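Local coordinates for periplasmic molybdate-binding protein (Azotobacter vinelandii, PDB 1ATG) that binds molybdate or tungstate in the cleft between its two domains, probably to hand the oxyanion to an ABC transporter, at residues V83-K88 / S151-G156; G67-G72 / Q193-K198. All blocks are in the same frame, centred on the assembly; numbering follows the deposited sequence. Where two conformers were deposited one is given.

Contact 1: residues V83-K88 / S151-G156; sequences VLWSAK and SQTASG. With SO4 (sulfate ion), chain D.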
loop_
_atom_site.group_PDB
_atom_site.type_symbol
_atom_site.label_atom_id
_atom_site.label_comp_id
_atom_site.label_asym_id
_atom_site.label_seq_id
_atom_site.Cartn_x
_atom_site.Cartn_y
_atom_site.Cartn_z
ATOM N N VAL A 83 2.957 -0.969 9.608
ATOM C CA VAL A 83 2.507 -1.179 10.969
ATOM C C VAL A 83 2.404 -2.665 11.286
ATOM O O VAL A 83 1.892 -3.441 10.442
ATOM C CB VAL A 83 1.121 -0.565 11.261
ATOM C CG1 VAL A 83 0.926 -0.435 12.771
ATOM C CG2 VAL A 83 0.884 0.776 10.602
ATOM N N LEU A 84 2.898 -3.069 12.437
ATOM C CA LEU A 84 2.611 -4.402 12.965
ATOM C C LEU A 84 1.306 -4.251 13.759
ATOM O O LEU A 84 1.219 -3.385 14.658
ATOM C CB LEU A 84 3.723 -4.865 13.893
ATOM C CG LEU A 84 3.443 -6.219 14.569
ATOM C CD1 LEU A 84 3.420 -7.350 13.557
ATOM C CD2 LEU A 84 4.488 -6.482 15.642
ATOM N N TRP A 85 0.295 -5.015 13.407
ATOM C CA TRP A 85 -1.024 -4.838 13.989
ATOM C C TRP A 85 -1.558 -6.173 14.463
ATOM O O TRP A 85 -1.272 -7.230 13.919
ATOM C CB TRP A 85 -1.941 -4.282 12.885
ATOM C CG TRP A 85 -3.340 -3.939 13.297
ATOM C CD1 TRP A 85 -3.725 -3.197 14.386
ATOM C CD2 TRP A 85 -4.544 -4.347 12.641
ATOM N NE1 TRP A 85 -5.097 -3.105 14.416
ATOM C CE2 TRP A 85 -5.627 -3.802 13.373
ATOM C CE3 TRP A 85 -4.830 -5.094 11.499
ATOM C CZ2 TRP A 85 -6.947 -3.995 12.993
ATOM C CZ3 TRP A 85 -6.154 -5.271 11.131
ATOM C CH2 TRP A 85 -7.201 -4.715 11.869
ATOM N N SER A 86 -2.395 -6.095 15.495
ATOM C CA SER A 86 -3.233 -7.193 15.913
ATOM C C SER A 86 -4.629 -6.620 16.193
ATOM O O SER A 86 -4.749 -5.518 16.746
ATOM C CB SER A 86 -2.732 -7.913 17.159
ATOM O OG SER A 86 -3.636 -8.946 17.569
ATOM N N ALA A 87 -5.657 -7.409 15.926
ATOM C CA ALA A 87 -7.006 -7.039 16.347
ATOM C C ALA A 87 -7.108 -7.143 17.871
ATOM O O ALA A 87 -8.035 -6.556 18.448
ATOM C CB ALA A 87 -8.055 -7.928 15.692
ATOM N N LYS A 88 -6.231 -7.856 18.552
ATOM C CA LYS A 88 -6.324 -8.009 19.998
ATOM C C LYS A 88 -5.632 -6.887 20.732
ATOM O O LYS A 88 -4.415 -6.717 20.620
ATOM C CB LYS A 88 -5.653 -9.330 20.426
ATOM C CG LYS A 88 -5.755 -9.579 21.925
ATOM C CD LYS A 88 -5.374 -10.982 22.362
ATOM C CE LYS A 88 -5.578 -11.130 23.867
ATOM N NZ LYS A 88 -4.948 -12.367 24.401
ATOM N N SER A 151 -7.033 -8.064 5.883
ATOM C CA SER A 151 -8.249 -8.842 6.081
ATOM C C SER A 151 -8.037 -9.985 7.073
ATOM O O SER A 151 -8.829 -10.218 7.998
ATOM C CB SER A 151 -8.693 -9.482 4.747
ATOM O OG SER A 151 -9.755 -10.384 5.051
ATOM N N GLN A 152 -6.945 -10.710 6.881
ATOM C CA GLN A 152 -6.633 -11.844 7.749
ATOM C C GLN A 152 -6.396 -11.414 9.177
ATOM O O GLN A 152 -6.778 -12.095 10.135
ATOM C CB GLN A 152 -5.399 -12.560 7.217
ATOM C CG GLN A 152 -5.596 -13.259 5.886
ATOM C CD GLN A 152 -6.802 -14.175 5.824
ATOM O OE1 GLN A 152 -6.930 -15.108 6.614
ATOM N NE2 GLN A 152 -7.722 -13.918 4.899
ATOM N N THR A 153 -5.727 -10.270 9.359
ATOM C CA THR A 153 -5.464 -9.774 10.699
ATOM C C THR A 153 -6.727 -9.212 11.330
ATOM O O THR A 153 -7.001 -9.433 12.510
ATOM C CB THR A 153 -4.350 -8.708 10.658
ATOM O OG1 THR A 153 -3.216 -9.232 9.952
ATOM C CG2 THR A 153 -3.888 -8.357 12.057
ATOM N N ALA A 154 -7.531 -8.492 10.539
ATOM C CA ALA A 154 -8.735 -7.854 11.058
ATOM C C ALA A 154 -9.772 -8.836 11.584
ATOM O O ALA A 154 -10.531 -8.504 12.496
ATOM C CB ALA A 154 -9.374 -6.967 9.995
ATOM N N SER A 155 -9.850 -10.007 10.973
ATOM C CA SER A 155 -10.786 -11.031 11.420
ATOM C C SER A 155 -10.208 -11.903 12.525
ATOM O O SER A 155 -10.926 -12.767 13.059
ATOM C CB SER A 155 -11.125 -11.939 10.228
ATOM O OG SER A 155 -9.959 -12.619 9.806
ATOM N N GLY A 156 -8.918 -11.770 12.813
ATOM C CA GLY A 156 -8.265 -12.658 13.755
ATOM C C GLY A 156 -7.794 -13.948 13.086
ATOM O O GLY A 156 -7.219 -14.794 13.813
HETATM S S SO4 D . -9.261 -11.897 1.813
HETATM O O1 SO4 D . -10.747 -11.675 1.879
HETATM O O2 SO4 D . -8.769 -12.170 3.201
HETATM O O3 SO4 D . -8.597 -10.671 1.262
HETATM O O4 SO4 D . -8.961 -13.068 0.934
HETATM O O HOH W 1 -5.504 -10.063 14.723
#
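With CG trans to the backbone N (chi1 -176°), Trp85 swings its indole off strand 75-86 toward Thr153 and Ala154 of helix 146-154, which packs here on the sheet of one of the two alpha/beta domains. Thr153 turns its methyl to meet it: chi1 of -52° sends CG2 out toward the strand and leaves OG1 beside its own backbone N, close enough to hydrogen-bond back to Ala149 O. Thr153 CG2 touches Trp85 twice, 3.4 Å from ring atom CE3 and the same distance from Trp85 O, while the two side chains pass at a slant. Further along the six-membered ring, Trp85 CZ3 lies 3.6 Å from Ala154 N, and Trp85 CH2 is 3.6 Å from Ala154 CB.

The polar link runs through water. Water 1 accepts from Ala87 N at 2.9 Å and lies 2.7 Å from Thr153 O, to which it can donate; the same carbonyl also accepts from Gly156 N at 3.0 Å. Ala87 CB rests against this carbonyl too. On the strand side, Ser86 OG closes an ST turn by accepting from Lys88 N, and also hydrogen-bonds to Asp159 O. A sulfate, probably from the crystallisation liquor, sits away from the strand, held by Ser151 OG and Gln152 NE2, with Gln148 NE2 as a further donor.

Strand and helix thus meet through van der Waals contact and a bridging water, so the indole's rotation is fixed with help from outside: NE1 hydrogen-bonds to Pro176 O, and the nearly parallel ring of His150 meets the indole.

Contact 2: residues G67-G72 / Q193-K198; sequences GFALPG and QAVITK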
loop_
_atom_site.group_PDB
_atom_site.type_symbol
_atom_site.label_atom_id
_atom_site.label_comp_id
_atom_site.label_asym_id
_atom_site.label_seq_id
_atom_site.Cartn_x
_atom_site.Cartn_y
_atom_site.Cartn_z
ATOM N N GLY A 67 8.466 1.660 -21.940
ATOM C CA GLY A 67 7.587 2.379 -22.834
ATOM C C GLY A 67 6.106 2.231 -22.578
ATOM O O GLY A 67 5.302 2.634 -23.421
ATOM N N PHE A 68 5.717 1.685 -21.422
ATOM C CA PHE A 68 4.302 1.518 -21.127
ATOM C C PHE A 68 3.711 2.726 -20.405
ATOM O O PHE A 68 2.491 2.863 -20.373
ATOM C CB PHE A 68 4.076 0.275 -20.254
ATOM C CG PHE A 68 4.267 -1.007 -21.009
ATOM C CD1 PHE A 68 3.249 -1.485 -21.811
ATOM C CD2 PHE A 68 5.449 -1.722 -20.918
ATOM C CE1 PHE A 68 3.404 -2.662 -22.525
ATOM C CE2 PHE A 68 5.608 -2.903 -21.622
ATOM C CZ PHE A 68 4.590 -3.358 -22.429
ATOM N N ALA A 69 4.564 3.538 -19.801
ATOM C CA ALA A 69 4.099 4.712 -19.069
ATOM C C ALA A 69 4.235 5.975 -19.911
ATOM O O ALA A 69 5.174 6.089 -20.702
ATOM C CB ALA A 69 4.883 4.872 -17.770
ATOM N N LEU A 70 3.298 6.907 -19.750
ATOM C CA LEU A 70 3.397 8.175 -20.482
ATOM C C LEU A 70 4.612 8.911 -19.941
ATOM O O LEU A 70 4.724 9.153 -18.736
ATOM C CB LEU A 70 2.117 8.979 -20.295
ATOM C CG LEU A 70 2.001 10.319 -21.024
ATOM C CD1 LEU A 70 1.777 10.076 -22.513
ATOM C CD2 LEU A 70 0.881 11.165 -20.442
ATOM N N PRO A 71 5.563 9.254 -20.804
ATOM C CA PRO A 71 6.767 9.946 -20.389
ATOM C C PRO A 71 6.451 11.202 -19.591
ATOM O O PRO A 71 5.510 11.925 -19.915
ATOM C CB PRO A 71 7.487 10.250 -21.698
ATOM C CG PRO A 71 6.969 9.235 -22.662
ATOM C CD PRO A 71 5.535 8.988 -22.265
ATOM N N GLY A 72 7.168 11.419 -18.492
ATOM C CA GLY A 72 6.976 12.587 -17.653
ATOM C C GLY A 72 5.837 12.510 -16.654
ATOM O O GLY A 72 5.649 13.456 -15.873
ATOM N N GLN A 193 4.799 5.347 -6.109
ATOM C CA GLN A 193 4.735 6.157 -7.319
ATOM C C GLN A 193 3.577 5.758 -8.211
ATOM O O GLN A 193 3.059 4.642 -8.164
ATOM C CB GLN A 193 6.046 6.072 -8.104
ATOM C CG GLN A 193 7.215 6.680 -7.339
ATOM C CD GLN A 193 8.308 7.129 -8.292
ATOM O OE1 GLN A 193 8.690 6.366 -9.179
ATOM N NE2 GLN A 193 8.777 8.358 -8.122
ATOM N N ALA A 194 3.134 6.740 -8.995
ATOM C CA ALA A 194 2.040 6.591 -9.914
ATOM C C ALA A 194 2.495 6.996 -11.322
ATOM O O ALA A 194 3.435 7.764 -11.482
ATOM C CB ALA A 194 0.854 7.458 -9.513
ATOM N N VAL A 195 1.829 6.399 -12.301
ATOM C CA VAL A 195 2.102 6.746 -13.693
ATOM C C VAL A 195 0.774 6.748 -14.451
ATOM O O VAL A 195 -0.222 6.129 -14.098
ATOM C CB VAL A 195 3.024 5.774 -14.451
ATOM C CG1 VAL A 195 4.477 5.888 -14.031
ATOM C CG2 VAL A 195 2.547 4.329 -14.323
ATOM N N ILE A 196 0.801 7.478 -15.575
ATOM C CA ILE A 196 -0.264 7.409 -16.561
ATOM C C ILE A 196 0.173 6.314 -17.556
ATOM O O ILE A 196 1.351 6.225 -17.877
ATOM C CB ILE A 196 -0.494 8.725 -17.314
ATOM C CG1 ILE A 196 -1.040 9.786 -16.347
ATOM C CG2 ILE A 196 -1.448 8.540 -18.489
ATOM C CD1 ILE A 196 -1.182 11.162 -16.972
ATOM N N THR A 197 -0.775 5.474 -17.931
ATOM C CA THR A 197 -0.473 4.408 -18.905
ATOM C C THR A 197 -0.423 5.050 -20.294
ATOM O O THR A 197 -1.410 5.666 -20.677
ATOM C CB THR A 197 -1.509 3.294 -18.782
ATOM O OG1 THR A 197 -1.464 2.701 -17.459
ATOM C CG2 THR A 197 -1.243 2.176 -19.787
ATOM N N LYS A 198 0.682 4.911 -21.013
ATOM C CA LYS A 198 0.875 5.568 -22.304
ATOM C C LYS A 198 -0.237 5.399 -23.313
ATOM O O LYS A 198 -0.572 6.342 -24.048
ATOM C CB LYS A 198 2.201 5.101 -22.923
ATOM C CG LYS A 198 2.719 5.975 -24.060
ATOM C CD LYS A 198 4.195 5.679 -24.310
ATOM C CE LYS A 198 4.673 6.215 -25.646
ATOM N NZ LYS A 198 6.099 5.848 -25.894
HETATM O O HOH W 2 5.869 3.029 -26.268
#
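An isolated antiparallel beta bridge fastens the loop between helix 58-65 and strand 75-86 to the end of strand 191-196. It ties this helix-to-strand connection to the mixed sheet, on the side where helix 203-212 packs on Leu70 and Ile196. Ala69 and Thr197 form the non-hydrogen-bonded pair, and the bonds lie on their flanks: Lys198 N donates to Phe68 O and Leu70 N to Ile196 O, each 2.8 Å long. Both are fairly straight at the hydrogen (161° and 169°), although each donor is tilted from the plane of the carbonyl it meets. Ile196 O also receives a CA-H...O contact from Ala69 CA at 3.4 Å.

Side chains fill in round the bridge. Ala69 CB nestles against Val195, 3.9 Å from CG1. Leu70 and Ile196 lie alongside each other, pointing the same way, with Leu70 CD2 4.0 Å from both CG2 and CD1 of Ile196. Lys198 has CG trans to its backbone N (chi1 -164°) and stays stretched out beyond it, which carries the aliphatic chain across the loop, between Gly67 O and Pro71. Lys198 CD comes within 3.4 Å of Gly67 O, and the lysine side chain crosses that of Pro71 at about a right angle. Lys198 NZ reaches water 2 at 2.9 Å, and that water donates to Gly67 O. Gly67 itself, with positive phi, closes the Schellman motif that ends helix 58-65.

Ser73 OG adds a second tie by bonding to both Leu70 O and Ile196 N. The backbone bonds therefore fix the alignment of loop and strand, and the lysine methylenes pack on the loop while NZ keeps a water partner, which probably spares the charge from burial.

Going from the N terminus, the chain first lays down 67-72, then runs up strand 75-86 into 83-88. After 62 more residues, 151-156 comes back to that strand, and contact 1 ties strand 75-86 to helix 146-154. Only later does 193-198 return to 67-72 and close contact 2 round 120 residues, tying the loop after helix 58-65 to strand 191-196, so contact 1 is nested inside contact 2. Their centres are 34 Å apart, on opposite sides of the chain's centre. The antiparallel neighbours 75-86 and 191-196 link the two through the same sheet, and the tungstate lies about 13 Å from the side chain of Thr153 and from that of Val195.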